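PDB 5INW: putative angiotensinogen from Lampetra fluviatilis, which probably inhibits serine proteases as a member of the serpin family, with heparin binding the protein and promoting its inhibition of thrombin. Local coordinates for residues Phe205-Asn216 against Val230-Val241. The protein carries 1 engineered substitution. Sequence-based numbering, arbitrary orientation.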
ATOM      1  N   PHE A 205     -23.421   1.054  16.336  1.00 58.82           N
ATOM      2  CA  PHE A 205     -22.117   1.111  16.996  1.00 58.72           C
ATOM      3  C   PHE A 205     -22.273   1.217  18.502  1.00 61.91           C
ATOM      4  O   PHE A 205     -21.272   1.077  19.207  1.00 71.50           O
ATOM      5  CB  PHE A 205     -21.282   2.312  16.511  1.00 57.26           C
ATOM      6  CG  PHE A 205     -20.998   2.319  15.027  1.00 54.65           C
ATOM      7  CD1 PHE A 205     -20.158   1.400  14.472  1.00 52.34           C
ATOM      8  CD2 PHE A 205     -21.531   3.313  14.204  1.00 55.88           C
ATOM      9  CE1 PHE A 205     -19.853   1.445  13.122  1.00 51.24           C
ATOM     10  CE2 PHE A 205     -21.225   3.361  12.852  1.00 53.06           C
ATOM     11  CZ  PHE A 205     -20.379   2.425  12.312  1.00 51.64           C
ATOM     12  N   GLY A 206     -23.464   1.587  18.989  1.00 61.93           N
ATOM     13  CA  GLY A 206     -23.764   1.616  20.424  1.00 64.16           C
ATOM     14  C   GLY A 206     -23.559   0.261  21.092  1.00 64.47           C
ATOM     15  O   GLY A 206     -22.893   0.171  22.107  1.00 66.30           O
ATOM     16  N   ASP A 207     -24.119  -0.780  20.499  1.00 64.95           N
ATOM     17  CA  ASP A 207     -23.834  -2.149  20.872  1.00 66.09           C
ATOM     18  C   ASP A 207     -22.558  -2.577  20.194  1.00 68.49           C
ATOM     19  O   ASP A 207     -22.586  -3.303  19.206  1.00 68.99           O
ATOM     20  CB  ASP A 207     -24.988  -3.038  20.429  1.00 67.74           C
ATOM     21  CG  ASP A 207     -24.822  -4.492  20.860  1.00 70.61           C
ATOM     22  OD1 ASP A 207     -23.795  -4.853  21.552  1.00 70.13           O
ATOM     23  OD2 ASP A 207     -25.745  -5.264  20.477  1.00 69.27           O
ATOM     24  N   SER A 208     -21.423  -2.160  20.746  1.00 74.91           N
ATOM     25  CA  SER A 208     -20.131  -2.250  20.032  1.00 79.04           C
ATOM     26  C   SER A 208     -19.443  -3.635  19.923  1.00 78.64           C
ATOM     27  O   SER A 208     -18.661  -3.855  18.983  1.00 76.66           O
ATOM     28  CB  SER A 208     -19.141  -1.240  20.620  1.00 82.94           C
ATOM     29  OG  SER A 208     -18.765  -1.620  21.935  1.00 91.05           O
ATOM     30  N   LYS A 209     -19.678  -4.532  20.887  1.00 79.91           N
ATOM     31  CA  LYS A 209     -19.108  -5.885  20.819  1.00 79.33           C
ATOM     32  C   LYS A 209     -19.629  -6.507  19.555  1.00 73.23           C
ATOM     33  O   LYS A 209     -18.857  -7.038  18.767  1.00 66.44           O
ATOM     34  CB  LYS A 209     -19.520  -6.757  22.010  1.00 86.91           C
ATOM     35  CG  LYS A 209     -18.959  -6.303  23.346  1.00 92.98           C
ATOM     36  CD  LYS A 209     -17.592  -6.896  23.643  1.00 96.82           C
ATOM     37  CE  LYS A 209     -17.025  -6.310  24.940  1.00 99.86           C
ATOM     38  NZ  LYS A 209     -15.901  -7.128  25.474  1.00 99.38           N
ATOM     39  N   ASN A 210     -20.952  -6.445  19.397  1.00 72.35           N
ATOM     40  CA  ASN A 210     -21.613  -6.975  18.219  1.00 70.61           C
ATOM     41  C   ASN A 210     -21.293  -6.203  16.979  1.00 65.44           C
ATOM     42  O   ASN A 210     -21.135  -6.799  15.909  1.00 63.53           O
ATOM     43  CB  ASN A 210     -23.120  -7.063  18.421  1.00 72.37           C
ATOM     44  CG  ASN A 210     -23.493  -8.215  19.317  1.00 77.31           C
ATOM     45  OD1 ASN A 210     -22.861  -9.280  19.282  1.00 79.45           O
ATOM     46  ND2 ASN A 210     -24.522  -8.030  20.123  1.00 80.79           N
ATOM     47  N   ALA A 211     -21.202  -4.889  17.117  1.00 62.67           N
ATOM     48  CA  ALA A 211     -20.806  -4.038  15.982  1.00 61.15           C
ATOM     49  C   ALA A 211     -19.455  -4.480  15.305  1.00 57.64           C
ATOM     50  O   ALA A 211     -19.395  -4.572  14.091  1.00 57.48           O
ATOM     51  CB  ALA A 211     -20.758  -2.573  16.409  1.00 59.41           C
ATOM     52  N   VAL A 212     -18.428  -4.795  16.102  1.00 53.67           N
ATOM     53  CA  VAL A 212     -17.177  -5.315  15.593  1.00 52.05           C
ATOM     54  C   VAL A 212     -17.360  -6.671  14.906  1.00 50.50           C
ATOM     55  O   VAL A 212     -16.815  -6.891  13.853  1.00 48.14           O
ATOM     56  CB  VAL A 212     -16.082  -5.415  16.696  1.00 54.48           C
ATOM     57  CG1 VAL A 212     -14.820  -6.132  16.205  1.00 55.19           C
ATOM     58  CG2 VAL A 212     -15.676  -4.036  17.147  1.00 55.31           C
ATOM     59  N   GLU A 213     -18.122  -7.572  15.493  1.00 53.32           N
ATOM     60  CA  GLU A 213     -18.350  -8.887  14.888  1.00 54.17           C
ATOM     61  C   GLU A 213     -19.099  -8.777  13.580  1.00 53.54           C
ATOM     62  O   GLU A 213     -18.827  -9.548  12.648  1.00 51.63           O
ATOM     63  CB  GLU A 213     -19.176  -9.769  15.802  1.00 56.93           C
ATOM     64  CG  GLU A 213     -18.479 -10.153  17.095  1.00 58.64           C
ATOM     65  CD  GLU A 213     -19.416 -10.919  18.003  1.00 61.05           C
ATOM     66  OE1 GLU A 213     -20.251 -11.680  17.445  1.00 61.40           O
ATOM     67  OE2 GLU A 213     -19.327 -10.729  19.248  1.00 62.19           O
ATOM     68  N   LEU A 214     -20.057  -7.846  13.532  1.00 52.97           N
ATOM     69  CA  LEU A 214     -20.894  -7.659  12.353  1.00 52.65           C
ATOM     70  C   LEU A 214     -20.066  -7.050  11.250  1.00 50.83           C
ATOM     71  O   LEU A 214     -20.061  -7.563  10.123  1.00 53.57           O
ATOM     72  CB  LEU A 214     -22.117  -6.776  12.647  1.00 53.18           C
ATOM     73  CG  LEU A 214     -23.251  -7.397  13.500  1.00 54.53           C
ATOM     74  CD1 LEU A 214     -24.170  -6.364  14.112  1.00 53.92           C
ATOM     75  CD2 LEU A 214     -24.080  -8.375  12.710  1.00 56.70           C
ATOM     76  N   MET A 215     -19.331  -5.998  11.564  1.00 48.44           N
ATOM     77  CA  MET A 215     -18.511  -5.369  10.550  1.00 47.84           C
ATOM     78  C   MET A 215     -17.497  -6.359   9.950  1.00 49.55           C
ATOM     79  O   MET A 215     -17.420  -6.506   8.719  1.00 51.93           O
ATOM     80  CB  MET A 215     -17.830  -4.166  11.102  1.00 48.29           C
ATOM     81  CG  MET A 215     -18.774  -3.001  11.402  1.00 50.72           C
ATOM     82  SD  MET A 215     -17.990  -1.784  12.497  1.00 53.75           S
ATOM     83  CE  MET A 215     -17.302  -0.679  11.330  1.00 50.69           C
ATOM     84  N   ASN A 216     -16.776  -7.081  10.813  1.00 48.40           N
ATOM     85  CA  ASN A 216     -15.788  -8.054  10.381  1.00 45.88           C
ATOM     86  C   ASN A 216     -16.390  -9.164   9.595  1.00 47.46           C
ATOM     87  O   ASN A 216     -15.821  -9.570   8.599  1.00 49.05           O
ATOM     88  CB  ASN A 216     -14.998  -8.623  11.534  1.00 44.39           C
ATOM     89  CG  ASN A 216     -13.987  -7.645  12.072  1.00 44.95           C
ATOM     90  OD1 ASN A 216     -13.313  -6.943  11.315  1.00 45.89           O
ATOM     91  ND2 ASN A 216     -13.882  -7.567  13.391  1.00 46.36           N
ATOM     92  N   VAL A 230     -10.436  -7.191  10.510  1.00 61.63           N
ATOM     93  CA  VAL A 230      -9.949  -5.913  10.056  1.00 54.54           C
ATOM     94  C   VAL A 230     -10.280  -4.849  11.108  1.00 55.38           C
ATOM     95  O   VAL A 230      -9.555  -3.872  11.247  1.00 55.93           O
ATOM     96  CB  VAL A 230     -10.590  -5.515   8.703  1.00 55.51           C
ATOM     97  CG1 VAL A 230     -10.236  -4.080   8.272  1.00 54.81           C
ATOM     98  CG2 VAL A 230     -10.161  -6.476   7.619  1.00 55.73           C
ATOM     99  N   ILE A 231     -11.394  -4.991  11.812  1.00 56.67           N
ATOM    100  CA  ILE A 231     -11.732  -4.044  12.873  1.00 59.83           C
ATOM    101  C   ILE A 231     -11.583  -4.719  14.244  1.00 65.93           C
ATOM    102  O   ILE A 231     -12.062  -5.847  14.447  1.00 63.85           O
ATOM    103  CB  ILE A 231     -13.137  -3.469  12.674  1.00 55.73           C
ATOM    104  CG1 ILE A 231     -13.129  -2.550  11.450  1.00 52.53           C
ATOM    105  CG2 ILE A 231     -13.561  -2.699  13.901  1.00 55.41           C
ATOM    106  CD1 ILE A 231     -14.292  -2.843  10.557  1.00 53.68           C
ATOM    107  N   SER A 232     -10.919  -4.003  15.160  1.00 70.02           N
ATOM    108  CA  SER A 232     -10.706  -4.454  16.547  1.00 74.68           C
ATOM    109  C   SER A 232     -11.663  -3.811  17.548  1.00 78.12           C
ATOM    110  O   SER A 232     -12.114  -4.482  18.470  1.00 87.51           O
ATOM    111  CB  SER A 232      -9.270  -4.159  16.984  1.00 74.51           C
ATOM    112  OG  SER A 232      -8.921  -2.812  16.696  1.00 70.24           O
ATOM    113  N   ASP A 233     -11.987  -2.535  17.345  1.00 77.54           N
ATOM    114  CA  ASP A 233     -12.672  -1.719  18.346  1.00 82.53           C
ATOM    115  C   ASP A 233     -13.476  -0.660  17.609  1.00 79.72           C
ATOM    116  O   ASP A 233     -13.108  -0.255  16.507  1.00 79.70           O
ATOM    117  CB  ASP A 233     -11.594  -1.080  19.272  1.00 90.87           C
ATOM    118  CG  ASP A 233     -12.058  -0.804  20.720  1.00102.77           C
ATOM    119  OD1 ASP A 233     -13.260  -0.578  20.984  1.00116.57           O
ATOM    120  OD2 ASP A 233     -11.172  -0.740  21.610  1.00109.31           O
ATOM    121  N   VAL A 234     -14.559  -0.206  18.230  1.00 80.98           N
ATOM    122  CA  VAL A 234     -15.379   0.881  17.705  1.00 76.17           C
ATOM    123  C   VAL A 234     -16.064   1.622  18.840  1.00 79.46           C
ATOM    124  O   VAL A 234     -16.732   1.018  19.679  1.00 81.05           O
ATOM    125  CB  VAL A 234     -16.404   0.359  16.670  1.00 75.25           C
ATOM    126  CG1 VAL A 234     -17.514  -0.461  17.325  1.00 79.65           C
ATOM    127  CG2 VAL A 234     -16.992   1.494  15.861  1.00 73.87           C
ATOM    128  N   ASP A 235     -15.885   2.937  18.858  1.00 85.10           N
ATOM    129  CA  ASP A 235     -16.554   3.843  19.811  1.00 88.34           C
ATOM    130  C   ASP A 235     -18.082   3.851  19.587  1.00 88.53           C
ATOM    131  O   ASP A 235     -18.559   3.635  18.463  1.00 85.90           O
ATOM    132  CB  ASP A 235     -15.982   5.268  19.630  1.00 92.87           C
ATOM    133  CG  ASP A 235     -16.022   6.093  20.890  1.00100.21           C
ATOM    134  OD1 ASP A 235     -15.315   5.742  21.858  1.00112.20           O
ATOM    135  OD2 ASP A 235     -16.726   7.127  20.903  1.00106.65           O
ATOM    136  N   THR A 236     -18.842   4.052  20.665  1.00 92.43           N
ATOM    137  CA  THR A 236     -20.300   4.326  20.611  1.00 92.69           C
ATOM    138  C   THR A 236     -20.625   5.559  19.757  1.00 88.46           C
ATOM    139  O   THR A 236     -21.515   5.516  18.879  1.00 87.59           O
ATOM    140  CB  THR A 236     -20.817   4.577  22.048  1.00 99.82           C
ATOM    141  OG1 THR A 236     -20.597   3.385  22.827  1.00102.66           O
ATOM    142  CG2 THR A 236     -22.336   5.022  22.097  1.00 99.43           C
ATOM    143  N   ASP A 237     -19.867   6.630  20.012  1.00 82.25           N
ATOM    144  CA  ASP A 237     -20.013   7.916  19.311  1.00 82.28           C
ATOM    145  C   ASP A 237     -19.350   7.935  17.933  1.00 73.01           C
ATOM    146  O   ASP A 237     -19.203   8.985  17.312  1.00 75.05           O
ATOM    147  CB  ASP A 237     -19.443   9.066  20.160  1.00 89.18           C
ATOM    148  CG  ASP A 237     -20.098   9.178  21.562  1.00 97.51           C
ATOM    149  OD1 ASP A 237     -20.907   8.285  21.971  1.00103.84           O
ATOM    150  OD2 ASP A 237     -19.784  10.182  22.256  1.00 97.00           O
ATOM    151  N   THR A 238     -18.915   6.773  17.474  1.00 64.83           N
ATOM    152  CA  THR A 238     -18.569   6.586  16.105  1.00 57.96           C
ATOM    153  C   THR A 238     -19.786   6.720  15.250  1.00 55.36           C
ATOM    154  O   THR A 238     -20.865   6.124  15.513  1.00 55.07           O
ATOM    155  CB  THR A 238     -17.922   5.224  15.870  1.00 56.19           C
ATOM    156  OG1 THR A 238     -16.710   5.200  16.621  1.00 58.74           O
ATOM    157  CG2 THR A 238     -17.585   5.012  14.378  1.00 54.73           C
ATOM    158  N   SER A 239     -19.555   7.469  14.190  1.00 52.77           N
ATOM    159  CA  SER A 239     -20.567   7.831  13.251  1.00 54.03           C
ATOM    160  C   SER A 239     -20.362   7.221  11.869  1.00 50.91           C
ATOM    161  O   SER A 239     -21.356   6.861  11.230  1.00 51.91           O
ATOM    162  CB  SER A 239     -20.659   9.348  13.194  1.00 56.00           C
ATOM    163  OG  SER A 239     -21.600   9.770  14.172  1.00 58.40           O
ATOM    164  N   LEU A 240     -19.113   7.068  11.420  1.00 46.38           N
ATOM    165  CA  LEU A 240     -18.816   6.202  10.267  1.00 46.14           C
ATOM    166  C   LEU A 240     -17.465   5.541  10.399  1.00 44.84           C
ATOM    167  O   LEU A 240     -16.602   6.040  11.119  1.00 46.06           O
ATOM    168  CB  LEU A 240     -18.766   6.973   8.962  1.00 46.59           C
ATOM    169  CG  LEU A 240     -20.057   7.515   8.396  1.00 47.95           C
ATOM    170  CD1 LEU A 240     -20.251   8.948   8.907  1.00 49.25           C
ATOM    171  CD2 LEU A 240     -20.025   7.433   6.862  1.00 47.37           C
ATOM    172  N   VAL A 241     -17.299   4.443   9.656  1.00 42.92           N
ATOM    173  CA  VAL A 241     -16.027   3.758   9.494  1.00 40.36           C
ATOM    174  C   VAL A 241     -15.855   3.430   8.027  1.00 40.27           C
ATOM    175  O   VAL A 241     -16.709   2.777   7.478  1.00 44.89           O
ATOM    176  CB  VAL A 241     -15.999   2.455  10.300  1.00 38.73           C
ATOM    177  CG1 VAL A 241     -14.661   1.747  10.124  1.00 39.01           C
ATOM    178  CG2 VAL A 241     -16.196   2.789  11.747  1.00 39.70           C
TER
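Asn216 reads both polar groups of a single backbone residue: its carboxamide accepts from Ile231 N through OD1 at 2.8 Å and donates from ND2 to Ile231 O at 2.7 Å. In this serpin the pair joins helix 208-221, which lies against the large beta-sheet, to the loop that returns from the helix into strand 238-251. Both bonds are nearly straight, the one from Asn216 ND2 to Ile231 O reaching an N-H...O angle of 176°, and each lies in the carbonyl plane of its acceptor, on a lone pair. Asparagine suits the place because one flat amide offers a donor and an acceptor side by side. With an alanine here, Ile231 N and O would probably lose both of these partners, and the loop one of its ties to the helix.

Beyond this polar pair the contact is mostly apolar, with valines, an isoleucine, Met215 and Phe205 packed together. Val212 turns CG1 away from its own amide nitrogen (chi1 173°), which brings that methyl against Ile231 O, while CG2 meets the methyls of Ile231 and Val234. Ala211 is small enough for Val234 CG1 to lie close to its CB. The flexible chain of Met215 bends at its thioether, carrying CE to 3.5 Å from Val241 CB, and its SD lies in plane at the edge of the Phe205 ring. Phe205, in the loop before the helix, fills the space between helix and strand, and Phe177 of strand 168-179 touches both it and Met215. Val234 CG2 approaches the ring obliquely at CD1, whereas Thr238 makes a CH-pi contact, its CG2 standing 4.1 Å from the Phe205 ring centroid and only 4° off the normal.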